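Long-range contacts in putative HAD-hydrolase YfnB (Bacillus subtilis, PDB 3ED5), which is a putative hydrolase of the haloacid dehalogenase superfamily, possibly a 5'-nucleotidase that removes phosphate from nucleotides: residues F12-T17 and I123-V128; L180-S185 and D199-N204; G127-Q132 and I148-D153; E100-I105 and L136-L141. All blocks are in the same frame, centred on the assembly; numbering follows the deposited sequence. Where two conformers were deposited one is given.

Contact 1: F12-T17 and I123-V128; sequences FDVDDT and IVTNGV. With FMT (formic acid), chain C.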
loop_
_atom_site.group_PDB
_atom_site.type_symbol
_atom_site.label_atom_id
_atom_site.label_comp_id
_atom_site.label_asym_id
_atom_site.label_seq_id
_atom_site.Cartn_x
_atom_site.Cartn_y
_atom_site.Cartn_z
ATOM N N PHE A 12 2.744 7.706 5.164
ATOM C CA PHE A 12 1.898 7.385 4.017
ATOM C C PHE A 12 2.118 5.941 3.602
ATOM O O PHE A 12 3.238 5.495 3.396
ATOM C CB PHE A 12 2.274 8.268 2.808
ATOM C CG PHE A 12 1.646 9.622 2.813
ATOM C CD1 PHE A 12 0.402 9.854 2.230
ATOM C CD2 PHE A 12 2.328 10.703 3.392
ATOM C CE1 PHE A 12 -0.184 11.150 2.266
ATOM C CE2 PHE A 12 1.768 11.998 3.402
ATOM C CZ PHE A 12 0.523 12.219 2.849
ATOM N N ASP A 13 1.009 5.236 3.433
ATOM C CA ASP A 13 0.988 4.002 2.662
ATOM C C ASP A 13 1.270 4.349 1.184
ATOM O O ASP A 13 1.103 5.494 0.760
ATOM C CB ASP A 13 -0.393 3.352 2.839
ATOM C CG ASP A 13 -0.586 2.132 1.954
ATOM O OD1 ASP A 13 0.082 1.091 2.175
ATOM O OD2 ASP A 13 -1.424 2.240 1.055
ATOM N N VAL A 14 1.684 3.353 0.383
ATOM C CA VAL A 14 2.013 3.594 -1.035
ATOM C C VAL A 14 0.820 3.229 -1.926
ATOM O O VAL A 14 0.229 4.079 -2.622
ATOM C CB VAL A 14 3.269 2.768 -1.482
ATOM C CG1 VAL A 14 3.581 2.987 -2.981
ATOM C CG2 VAL A 14 4.531 3.228 -0.680
ATOM N N ASP A 15 0.500 1.947 -1.918
ATOM C CA ASP A 15 -0.390 1.416 -2.971
ATOM C C ASP A 15 -1.848 1.802 -2.768
ATOM O O ASP A 15 -2.447 1.519 -1.728
ATOM C CB ASP A 15 -0.217 -0.105 -3.096
ATOM C CG ASP A 15 1.143 -0.457 -3.640
ATOM O OD1 ASP A 15 1.642 0.326 -4.470
ATOM O OD2 ASP A 15 1.697 -1.499 -3.251
ATOM N N ASP A 16 -2.378 2.440 -3.796
ATOM C CA ASP A 16 -3.738 2.987 -3.827
ATOM C C ASP A 16 -3.929 4.050 -2.760
ATOM O O ASP A 16 -5.055 4.365 -2.401
ATOM C CB ASP A 16 -4.792 1.878 -3.732
ATOM C CG ASP A 16 -4.744 0.973 -4.941
ATOM O OD1 ASP A 16 -4.538 1.503 -6.060
ATOM O OD2 ASP A 16 -4.924 -0.236 -4.740
ATOM N N THR A 17 -2.813 4.643 -2.312
ATOM C CA THR A 17 -2.852 5.812 -1.422
ATOM C C THR A 17 -2.222 6.974 -2.183
ATOM O O THR A 17 -2.898 7.970 -2.426
ATOM C CB THR A 17 -2.130 5.521 -0.088
ATOM O OG1 THR A 17 -2.793 4.429 0.569
ATOM C CG2 THR A 17 -2.184 6.760 0.857
ATOM N N ILE A 123 7.335 6.877 4.448
ATOM C CA ILE A 123 6.563 5.797 3.798
ATOM C C ILE A 123 6.469 4.599 4.762
ATOM O O ILE A 123 7.465 4.252 5.400
ATOM C CB ILE A 123 7.227 5.309 2.488
ATOM C CG1 ILE A 123 7.176 6.388 1.384
ATOM C CG2 ILE A 123 6.562 3.971 2.010
ATOM C CD1 ILE A 123 5.760 6.689 0.884
ATOM N N VAL A 124 5.275 3.984 4.858
ATOM C CA VAL A 124 5.073 2.760 5.639
ATOM C C VAL A 124 4.380 1.757 4.704
ATOM O O VAL A 124 3.248 1.983 4.260
ATOM C CB VAL A 124 4.311 2.981 6.990
ATOM C CG1 VAL A 124 5.252 3.788 7.975
ATOM C CG2 VAL A 124 2.932 3.708 6.774
ATOM N N THR A 125 5.113 0.712 4.365
ATOM C CA THR A 125 4.594 -0.228 3.341
ATOM C C THR A 125 4.924 -1.697 3.635
ATOM O O THR A 125 6.001 -2.015 4.151
ATOM C CB THR A 125 5.072 0.201 1.900
ATOM O OG1 THR A 125 4.454 -0.671 0.908
ATOM C CG2 THR A 125 6.612 0.076 1.761
ATOM N N ASN A 126 3.979 -2.592 3.271
ATOM C CA ASN A 126 4.208 -4.047 3.309
ATOM C C ASN A 126 4.653 -4.567 1.918
ATOM O O ASN A 126 4.948 -5.754 1.761
ATOM C CB ASN A 126 2.901 -4.788 3.649
ATOM C CG ASN A 126 2.582 -4.775 5.114
ATOM O OD1 ASN A 126 3.376 -4.286 5.938
ATOM N ND2 ASN A 126 1.420 -5.297 5.461
ATOM N N GLY A 127 4.709 -3.678 0.931
ATOM C CA GLY A 127 5.110 -4.060 -0.435
ATOM C C GLY A 127 6.560 -4.501 -0.539
ATOM O O GLY A 127 7.399 -4.140 0.264
ATOM N N VAL A 128 6.876 -5.273 -1.561
ATOM C CA VAL A 128 8.262 -5.673 -1.808
ATOM C C VAL A 128 9.174 -4.431 -1.912
ATOM O O VAL A 128 8.874 -3.496 -2.683
ATOM C CB VAL A 128 8.345 -6.537 -3.056
ATOM C CG1 VAL A 128 9.823 -6.838 -3.437
ATOM C CG2 VAL A 128 7.549 -7.821 -2.796
HETATM C C FMT C . 0.127 -2.314 2.961
HETATM O O1 FMT C . -0.048 -3.220 2.165
HETATM O O2 FMT C . 1.239 -1.792 3.027
HETATM O O HOH W 1 1.903 -0.087 0.116
#
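V14 and I123 meet at about a right angle, methyl on methyl: V14 CG2 lies 3.5 Å from I123 CG2, tighter than usual for two carbons, and I123 CD1 also touches that V14 methyl, at 4.0 Å. I123 presents CG2 because that branch stands anti to the backbone N, beside the carbonyl carbon, while CD1 at the end of the other branch passes F12 O. T125 CB adds a looser contact with V14 CG2. With an alanine here in place of I123, V14 CG2 would probably lose its closest partners on the facing strand, opening a gap beside the F12 carbonyl. The backbones run parallel here: V124 N donates to F12 O at 2.9 Å, nearly straight at the hydrogen (167°), and D13 CA sends a CA-H...O contact to V124 O at 3.4 Å. Beyond the strands, the polar groups gather. One water lies 3.0 Å from D13 OD1, accepts from D15 N and lies 2.7 Å from T125 OG1; T125 OG1 in turn accepts from G127 N in an ST turn. T17 OG1 gives its proton to the anti lone pair of D13 OD2 (2.6 Å), and K158 forms a salt bridge with D13 OD1. A formic acid molecule, probably from the crystallisation liquor, accepts from N126 N through O2 at 2.9 Å. With D13 the nucleophile by similarity, its DVDDT loop and the T125-N126 turn at the ends of adjacent parallel strands fit the first two motifs of the HAD active site in its Rossmann-like core.

Contact 2: L180-S185 and D199-N204; sequences LIIGDS and DTCWMN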
loop_
_atom_site.group_PDB
_atom_site.type_symbol
_atom_site.label_atom_id
_atom_site.label_comp_id
_atom_site.label_asym_id
_atom_site.label_seq_id
_atom_site.Cartn_x
_atom_site.Cartn_y
_atom_site.Cartn_z
ATOM N N LEU A 180 0.216 11.369 11.942
ATOM C CA LEU A 180 -0.969 10.885 11.246
ATOM C C LEU A 180 -0.537 9.793 10.278
ATOM O O LEU A 180 0.448 9.986 9.527
ATOM C CB LEU A 180 -1.610 12.045 10.450
ATOM C CG LEU A 180 -2.886 11.654 9.648
ATOM C CD1 LEU A 180 -4.063 11.285 10.574
ATOM C CD2 LEU A 180 -3.292 12.844 8.753
ATOM N N ILE A 181 -1.279 8.680 10.228
ATOM C CA ILE A 181 -1.053 7.719 9.154
ATOM C C ILE A 181 -2.196 7.836 8.124
ATOM O O ILE A 181 -3.368 7.908 8.499
ATOM C CB ILE A 181 -0.893 6.258 9.647
ATOM C CG1 ILE A 181 -0.681 5.307 8.438
ATOM C CG2 ILE A 181 -2.094 5.811 10.523
ATOM C CD1 ILE A 181 -0.252 3.836 8.865
ATOM N N ILE A 182 -1.825 7.859 6.846
ATOM C CA ILE A 182 -2.783 7.999 5.740
ATOM C C ILE A 182 -2.658 6.772 4.845
ATOM O O ILE A 182 -1.569 6.461 4.353
ATOM C CB ILE A 182 -2.428 9.244 4.885
ATOM C CG1 ILE A 182 -2.370 10.525 5.740
ATOM C CG2 ILE A 182 -3.468 9.419 3.724
ATOM C CD1 ILE A 182 -0.955 10.902 6.214
ATOM N N GLY A 183 -3.755 6.067 4.645
ATOM C CA GLY A 183 -3.714 4.876 3.775
ATOM C C GLY A 183 -5.093 4.396 3.409
ATOM O O GLY A 183 -6.116 4.834 3.989
ATOM N N ASP A 184 -5.125 3.474 2.438
ATOM C CA ASP A 184 -6.404 2.997 1.904
ATOM C C ASP A 184 -6.878 1.689 2.528
ATOM O O ASP A 184 -8.042 1.297 2.333
ATOM C CB ASP A 184 -6.253 2.760 0.399
ATOM C CG ASP A 184 -5.395 1.571 0.110
ATOM O OD1 ASP A 184 -4.269 1.497 0.642
ATOM O OD2 ASP A 184 -5.839 0.699 -0.654
ATOM N N SER A 185 -5.989 0.996 3.249
ATOM C CA SER A 185 -6.339 -0.314 3.822
ATOM C C SER A 185 -6.869 -0.210 5.249
ATOM O O SER A 185 -6.156 0.218 6.164
ATOM C CB SER A 185 -5.136 -1.267 3.783
ATOM O OG SER A 185 -5.425 -2.438 4.564
ATOM N N ASP A 199 -3.556 8.781 15.200
ATOM C CA ASP A 199 -4.684 9.231 14.387
ATOM C C ASP A 199 -4.516 8.620 12.991
ATOM O O ASP A 199 -3.381 8.442 12.509
ATOM C CB ASP A 199 -4.729 10.776 14.295
ATOM C CG ASP A 199 -5.190 11.426 15.590
ATOM O OD1 ASP A 199 -5.571 10.685 16.514
ATOM O OD2 ASP A 199 -5.183 12.676 15.668
ATOM N N THR A 200 -5.639 8.289 12.361
ATOM C CA THR A 200 -5.649 7.647 11.039
ATOM C C THR A 200 -6.535 8.389 10.023
ATOM O O THR A 200 -7.600 8.929 10.374
ATOM C CB THR A 200 -6.218 6.208 11.146
ATOM O OG1 THR A 200 -7.460 6.258 11.847
ATOM C CG2 THR A 200 -5.254 5.275 11.936
ATOM N N CYS A 201 -6.112 8.352 8.757
ATOM C CA CYS A 201 -6.888 8.934 7.645
ATOM C C CYS A 201 -7.082 7.871 6.555
ATOM O O CYS A 201 -6.128 7.446 5.936
ATOM C CB CYS A 201 -6.161 10.162 7.096
ATOM S SG CYS A 201 -7.096 10.947 5.745
ATOM N N TRP A 202 -8.329 7.455 6.374
ATOM C CA TRP A 202 -8.699 6.424 5.423
ATOM C C TRP A 202 -8.976 7.042 4.052
ATOM O O TRP A 202 -9.932 7.809 3.898
ATOM C CB TRP A 202 -9.950 5.691 5.942
ATOM C CG TRP A 202 -10.324 4.487 5.105
ATOM C CD1 TRP A 202 -9.474 3.715 4.360
ATOM C CD2 TRP A 202 -11.631 3.902 4.982
ATOM N NE1 TRP A 202 -10.186 2.683 3.757
ATOM C CE2 TRP A 202 -11.502 2.768 4.138
ATOM C CE3 TRP A 202 -12.896 4.223 5.504
ATOM C CZ2 TRP A 202 -12.597 1.973 3.786
ATOM C CZ3 TRP A 202 -13.986 3.416 5.180
ATOM C CH2 TRP A 202 -13.827 2.303 4.309
HETATM N N MSE A 203 -8.132 6.679 3.081
HETATM C CA MSE A 203 -8.329 7.037 1.685
HETATM C C MSE A 203 -9.367 6.063 1.110
HETATM O O MSE A 203 -9.104 4.861 0.987
HETATM C CB MSE A 203 -6.972 6.932 0.969
HETATM C CG MSE A 203 -7.020 7.160 -0.517
HETATM SE SE MSE A 203 -7.641 8.946 -0.991
HETATM C CE MSE A 203 -7.339 8.824 -2.944
ATOM N N ASN A 204 -10.559 6.564 0.813
ATOM C CA ASN A 204 -11.665 5.705 0.360
ATOM C C ASN A 204 -12.443 6.381 -0.782
ATOM O O ASN A 204 -13.630 6.714 -0.641
ATOM C CB ASN A 204 -12.586 5.381 1.532
ATOM C CG ASN A 204 -13.642 4.326 1.191
ATOM O OD1 ASN A 204 -13.478 3.542 0.248
ATOM N ND2 ASN A 204 -14.744 4.340 1.917
HETATM O O HOH W 2 -10.128 2.393 0.333
#
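Two neighbouring parallel strands, 180-183 and 199-203, pair edge to edge in the buried sheet of the Rossmann-like HAD core, joined by helix 186-195 as a beta-alpha-beta unit. Their short axes are 4.7 Å apart and 17° from parallel. Backbone bonds alternate across the pair: I181 N donates to D199 O, C201 N to I181 O (2.8 Å), G183 N to C201 O, and M203 N to G183 O, where the strands end. On one face I181 and T200 lie side by side and point the same way, CG2 of I181 against CG2 of T200 at 3.5 Å; helix 186-195 touches T200 there through I190. On the other face C201 CB touches both L180 CD1 and I182 CG1, 4.0 Å from the latter, and Y218 of the next strand also packs on C201. Past the strand end the chain carries D184, whose carboxylate comes close to that of D13, the nucleophile by similarity, consistent with the pairing helping to place D184 beside the active site. W202 also grips the backbone of D184: with CG anti to the backbone N (chi1 -173°), the indole brings NE1 to D184 O, and N204 CB covers one ring face. A water links D184 O to M203 O, and W202 NE1 donates to D184 O at 2.9 Å, the oxygen lying in the indole plane while the nitrogen stands 59° out of the carbonyl plane.

Contact 3: G127-Q132 and I148-D153; sequences GVSHTQ and IFVSED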
loop_
_atom_site.group_PDB
_atom_site.type_symbol
_atom_site.label_atom_id
_atom_site.label_comp_id
_atom_site.label_asym_id
_atom_site.label_seq_id
_atom_site.Cartn_x
_atom_site.Cartn_y
_atom_site.Cartn_z
ATOM N N GLY A 127 4.709 -3.678 0.931
ATOM C CA GLY A 127 5.110 -4.060 -0.435
ATOM C C GLY A 127 6.560 -4.501 -0.539
ATOM O O GLY A 127 7.399 -4.140 0.264
ATOM N N VAL A 128 6.876 -5.273 -1.561
ATOM C CA VAL A 128 8.262 -5.673 -1.808
ATOM C C VAL A 128 9.174 -4.431 -1.912
ATOM O O VAL A 128 8.874 -3.496 -2.683
ATOM C CB VAL A 128 8.345 -6.537 -3.056
ATOM C CG1 VAL A 128 9.823 -6.838 -3.437
ATOM C CG2 VAL A 128 7.549 -7.821 -2.796
ATOM N N SER A 129 10.277 -4.439 -1.151
ATOM C CA SER A 129 11.102 -3.230 -1.050
ATOM C C SER A 129 11.568 -2.741 -2.430
ATOM O O SER A 129 11.374 -1.574 -2.778
ATOM C CB SER A 129 12.314 -3.452 -0.135
ATOM O OG SER A 129 12.924 -2.186 0.048
ATOM N N HIS A 130 12.138 -3.655 -3.230
ATOM C CA HIS A 130 12.631 -3.242 -4.538
ATOM C C HIS A 130 11.532 -2.570 -5.369
ATOM O O HIS A 130 11.781 -1.571 -6.060
ATOM C CB HIS A 130 13.199 -4.426 -5.318
ATOM C CG HIS A 130 13.883 -3.995 -6.566
ATOM N ND1 HIS A 130 13.353 -4.222 -7.817
ATOM C CD2 HIS A 130 15.005 -3.262 -6.754
ATOM C CE1 HIS A 130 14.149 -3.694 -8.728
ATOM N NE2 HIS A 130 15.154 -3.098 -8.110
ATOM N N THR A 131 10.329 -3.136 -5.293
ATOM C CA THR A 131 9.194 -2.683 -6.080
ATOM C C THR A 131 8.775 -1.273 -5.661
ATOM O O THR A 131 8.514 -0.408 -6.508
ATOM C CB THR A 131 8.003 -3.635 -5.923
ATOM O OG1 THR A 131 8.374 -4.923 -6.420
ATOM C CG2 THR A 131 6.792 -3.110 -6.728
ATOM N N GLN A 132 8.747 -1.035 -4.353
ATOM C CA GLN A 132 8.249 0.238 -3.852
ATOM C C GLN A 132 9.272 1.337 -4.103
ATOM O O GLN A 132 8.897 2.440 -4.541
ATOM C CB GLN A 132 7.909 0.112 -2.355
ATOM C CG GLN A 132 6.817 -0.980 -1.997
ATOM C CD GLN A 132 5.537 -0.875 -2.830
ATOM O OE1 GLN A 132 5.553 -1.056 -4.060
ATOM N NE2 GLN A 132 4.414 -0.682 -2.159
ATOM N N ILE A 148 11.840 5.430 4.316
ATOM C CA ILE A 148 10.901 4.435 3.767
ATOM C C ILE A 148 11.040 3.187 4.632
ATOM O O ILE A 148 12.137 2.608 4.716
ATOM C CB ILE A 148 11.238 4.158 2.292
ATOM C CG1 ILE A 148 11.048 5.457 1.502
ATOM C CG2 ILE A 148 10.352 3.013 1.702
ATOM C CD1 ILE A 148 11.489 5.373 0.083
ATOM N N PHE A 149 9.961 2.813 5.317
ATOM C CA PHE A 149 9.980 1.686 6.226
ATOM C C PHE A 149 9.238 0.512 5.601
ATOM O O PHE A 149 8.016 0.550 5.462
ATOM C CB PHE A 149 9.355 2.047 7.554
ATOM C CG PHE A 149 10.033 3.210 8.225
ATOM C CD1 PHE A 149 11.324 3.068 8.779
ATOM C CD2 PHE A 149 9.403 4.435 8.292
ATOM C CE1 PHE A 149 11.980 4.150 9.418
ATOM C CE2 PHE A 149 10.047 5.535 8.946
ATOM C CZ PHE A 149 11.340 5.374 9.496
ATOM N N VAL A 150 10.008 -0.521 5.273
ATOM C CA VAL A 150 9.460 -1.707 4.603
ATOM C C VAL A 150 9.305 -2.856 5.608
ATOM O O VAL A 150 10.214 -3.104 6.417
ATOM C CB VAL A 150 10.357 -2.081 3.381
ATOM C CG1 VAL A 150 10.395 -0.903 2.382
ATOM C CG2 VAL A 150 11.773 -2.459 3.774
ATOM N N SER A 151 8.162 -3.536 5.569
ATOM C CA SER A 151 7.867 -4.640 6.506
ATOM C C SER A 151 9.004 -5.670 6.575
ATOM O O SER A 151 9.324 -6.190 7.632
ATOM C CB SER A 151 6.536 -5.348 6.134
ATOM O OG SER A 151 6.568 -5.794 4.787
ATOM N N GLU A 152 9.630 -5.947 5.430
ATOM C CA GLU A 152 10.590 -7.057 5.330
ATOM C C GLU A 152 11.851 -6.847 6.159
ATOM O O GLU A 152 12.580 -7.795 6.457
ATOM C CB GLU A 152 10.930 -7.332 3.852
ATOM C CG GLU A 152 11.636 -6.170 3.133
ATOM C CD GLU A 152 11.701 -6.392 1.638
ATOM O OE1 GLU A 152 10.659 -6.372 0.970
ATOM O OE2 GLU A 152 12.807 -6.605 1.125
ATOM N N ASP A 153 12.088 -5.606 6.571
ATOM C CA ASP A 153 13.216 -5.297 7.461
ATOM C C ASP A 153 12.908 -5.507 8.932
ATOM O O ASP A 153 13.822 -5.441 9.783
ATOM C CB ASP A 153 13.567 -3.818 7.315
ATOM C CG ASP A 153 14.322 -3.515 6.055
ATOM O OD1 ASP A 153 14.594 -4.432 5.230
ATOM O OD2 ASP A 153 14.640 -2.314 5.883
HETATM O O HOH W 3 8.117 -4.897 2.891
#
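S129, in the first turn of helix 129-138, faces V150, the last residue of strand 147-150, and E152 in the 3-10 turn after it, within the beta-alpha-beta unit of strand 120-125, that helix and strand 147-150 in the HAD core. Van der Waals contact is slight: both methyls of V150 lie against the S129 side chain, CG1 3.7 Å from OG and CG2 slightly farther; the hydroxyl is directed there by standing anti to the backbone N (chi1 -172°). A glycine here in place of V150, lacking both methyls, would probably leave S129 without its neighbours on the strand and open a gap there. The charged part belongs to E152. Its chain, extended beyond CG, brings the carboxylate to the helix start, where S129 N donates to OE1 at 2.9 Å from above the carboxylate plane, 49° out of it. S129 CB also rests against OE2 at 3.4 Å. The positive end of the helix dipole would probably favour the anionic form of this glutamate, and R66 adds a salt bridge to the same OE1, so one oxygen serves both a helix N-H and an arginine. Within the helix, Q132 N donates to V128 O, with V128 at the N-cap position. The remaining link is through solvent: one water donates to G127 O at 2.8 Å, accepts from E152 N at 3.1 Å, and lies 2.6 Å from S151 OG.

Contact 4: E100-I105 and L136-L141; sequences EGHQLI and LRDSGL. With FMT (formic acid), chain G.
The imidazole of H102 lies with one face against D138 CB, which stands 3.5 Å from the ring centroid and 17° off the ring normal, a CH-pi contact offset toward the CG-CD2 side; CD2 is the nearest ring atom at 3.4 Å. The two side chains cross at about a right angle, with the carboxylate plane turned 73° from the ring, so the ring meets the methylene of D138 and not its charge: NE2 and OD2 are 4.3 Å apart. H102 presents this face because CG sits between the backbone N and the carbonyl carbon (chi1 43°). Beside it S139 CB touches H102 O at 3.5 Å and L104 CD2 from another direction. L104 and L141 slide past each other in opposite directions, CD2 to CD1 at 3.6 Å, and F109 of helix 108-116 packs on both. Farther out, the polar ends of D138 and S139 are engaged by helix 129-138: K134 forms a salt bridge with D138 OD2, and S139 OG bonds to R135 O. R135 also donates through NE to G101 O, tying helix 129-138 to the loop 100-105. The helix ends in a Schellman motif, its G140 at positive phi. This contact joins the loop before helix 108-116 to the end of helix 129-138 chiefly through carbon surfaces; with its carboxylate engaged by K134, D138 would probably exert only a modest pull on any charge of H102.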
loop_
_atom_site.group_PDB
_atom_site.type_symbol
_atom_site.label_atom_id
_atom_site.label_comp_id
_atom_site.label_asym_id
_atom_site.label_seq_id
_atom_site.Cartn_x
_atom_site.Cartn_y
_atom_site.Cartn_z
ATOM N N GLU A 100 7.107 -1.848 -13.566
ATOM C CA GLU A 100 7.075 -0.813 -14.585
ATOM C C GLU A 100 5.840 0.091 -14.521
ATOM O O GLU A 100 5.691 0.985 -15.343
ATOM C CB GLU A 100 7.226 -1.429 -15.961
ATOM C CG GLU A 100 8.645 -1.978 -16.187
ATOM C CD GLU A 100 8.776 -2.773 -17.470
ATOM O OE1 GLU A 100 8.133 -3.827 -17.626
ATOM O OE2 GLU A 100 9.577 -2.351 -18.305
ATOM N N GLY A 101 4.961 -0.160 -13.565
ATOM C CA GLY A 101 3.741 0.632 -13.388
ATOM C C GLY A 101 3.944 1.582 -12.211
ATOM O O GLY A 101 4.019 1.130 -11.069
ATOM N N HIS A 102 4.037 2.880 -12.490
ATOM C CA HIS A 102 4.223 3.892 -11.414
ATOM C C HIS A 102 3.228 5.026 -11.595
ATOM O O HIS A 102 3.533 6.183 -11.326
ATOM C CB HIS A 102 5.668 4.434 -11.381
ATOM C CG HIS A 102 6.231 4.720 -12.734
ATOM N ND1 HIS A 102 6.104 5.940 -13.366
ATOM C CD2 HIS A 102 6.885 3.911 -13.602
ATOM C CE1 HIS A 102 6.645 5.864 -14.569
ATOM N NE2 HIS A 102 7.140 4.648 -14.727
ATOM N N GLN A 103 2.037 4.683 -12.106
ATOM C CA GLN A 103 0.916 5.613 -12.213
ATOM C C GLN A 103 0.626 6.243 -10.845
ATOM O O GLN A 103 0.729 5.567 -9.817
ATOM C CB GLN A 103 -0.334 4.850 -12.710
ATOM C CG GLN A 103 -0.095 4.101 -14.036
ATOM C CD GLN A 103 0.336 2.637 -13.862
ATOM O OE1 GLN A 103 0.900 2.254 -12.840
ATOM N NE2 GLN A 103 0.038 1.810 -14.868
ATOM N N LEU A 104 0.266 7.532 -10.852
ATOM C CA LEU A 104 -0.020 8.268 -9.607
ATOM C C LEU A 104 -1.514 8.325 -9.335
ATOM O O LEU A 104 -2.331 8.357 -10.266
ATOM C CB LEU A 104 0.500 9.715 -9.719
ATOM C CG LEU A 104 2.024 9.886 -9.675
ATOM C CD1 LEU A 104 2.463 11.222 -10.280
ATOM C CD2 LEU A 104 2.538 9.742 -8.258
ATOM N N ILE A 105 -1.867 8.331 -8.053
ATOM C CA ILE A 105 -3.207 8.756 -7.636
ATOM C C ILE A 105 -3.393 10.225 -7.999
ATOM O O ILE A 105 -2.434 11.012 -7.908
ATOM C CB ILE A 105 -3.396 8.534 -6.125
ATOM C CG1 ILE A 105 -3.329 7.022 -5.796
ATOM C CG2 ILE A 105 -4.708 9.169 -5.635
ATOM C CD1 ILE A 105 -4.586 6.215 -6.283
ATOM N N LEU A 136 8.383 4.453 -6.556
ATOM C CA LEU A 136 8.500 5.799 -6.004
ATOM C C LEU A 136 9.540 6.633 -6.758
ATOM O O LEU A 136 9.355 7.865 -6.926
ATOM C CB LEU A 136 8.854 5.765 -4.497
ATOM C CG LEU A 136 7.713 5.261 -3.613
ATOM C CD1 LEU A 136 8.267 4.935 -2.214
ATOM C CD2 LEU A 136 6.513 6.233 -3.547
ATOM N N ARG A 137 10.647 6.019 -7.155
ATOM C CA ARG A 137 11.660 6.761 -7.924
ATOM C C ARG A 137 11.112 7.173 -9.295
ATOM O O ARG A 137 11.256 8.321 -9.712
ATOM C CB ARG A 137 12.950 5.963 -8.095
ATOM C CG ARG A 137 13.800 5.913 -6.842
ATOM C CD ARG A 137 15.223 5.437 -7.161
ATOM N NE ARG A 137 16.080 5.537 -5.978
ATOM C CZ ARG A 137 16.421 4.507 -5.200
ATOM N NH1 ARG A 137 17.190 4.718 -4.148
ATOM N NH2 ARG A 137 16.003 3.269 -5.468
ATOM N N ASP A 138 10.515 6.210 -9.997
ATOM C CA ASP A 138 10.064 6.449 -11.358
ATOM C C ASP A 138 8.941 7.490 -11.474
ATOM O O ASP A 138 8.851 8.176 -12.497
ATOM C CB ASP A 138 9.584 5.118 -11.996
ATOM C CG ASP A 138 10.729 4.101 -12.218
ATOM O OD1 ASP A 138 11.925 4.455 -12.152
ATOM O OD2 ASP A 138 10.431 2.912 -12.538
ATOM N N SER A 139 8.103 7.600 -10.442
ATOM C CA SER A 139 7.006 8.580 -10.401
ATOM C C SER A 139 7.489 9.949 -9.859
ATOM O O SER A 139 6.706 10.901 -9.803
ATOM C CB SER A 139 5.895 8.066 -9.466
ATOM O OG SER A 139 6.387 7.894 -8.124
ATOM N N GLY A 140 8.747 10.012 -9.441
ATOM C CA GLY A 140 9.318 11.262 -8.852
ATOM C C GLY A 140 8.965 11.548 -7.398
ATOM O O GLY A 140 9.308 12.629 -6.900
ATOM N N LEU A 141 8.261 10.638 -6.731
ATOM C CA LEU A 141 7.850 10.846 -5.328
ATOM C C LEU A 141 8.968 10.601 -4.338
ATOM O O LEU A 141 8.978 11.227 -3.264
ATOM C CB LEU A 141 6.651 9.988 -4.934
ATOM C CG LEU A 141 5.317 10.283 -5.643
ATOM C CD1 LEU A 141 4.304 9.273 -5.165
ATOM C CD2 LEU A 141 4.827 11.688 -5.302
HETATM C C FMT G . 15.777 1.975 -8.710
HETATM O O1 FMT G . 16.871 2.571 -8.695
HETATM O O2 FMT G . 14.994 1.930 -7.754
#

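How the contacts relate
Contacts 1 and 2 are buried in the parallel sheet, whereas contacts 3 and 4 lie at the surface. Strand 9-12 stands between strands 120-125 and 179-183, so contact 1 looks to one flank and contact 2 lies on the other; a probable D13 N to I182 O bond joins them. Contact 3 shares G127 and V128 with contact 1, while I123 O and T125 O probably accept from F149 N of the edge strand and from S151 N just past it. Contact 4 grips the far end of helix 129-138, whose start belongs to contact 3. Backbone pairing dominates contact 2, water and carboxylates mark contact 1, a carboxylate at a helix start contact 3, CH-pi and aliphatic packing contact 4.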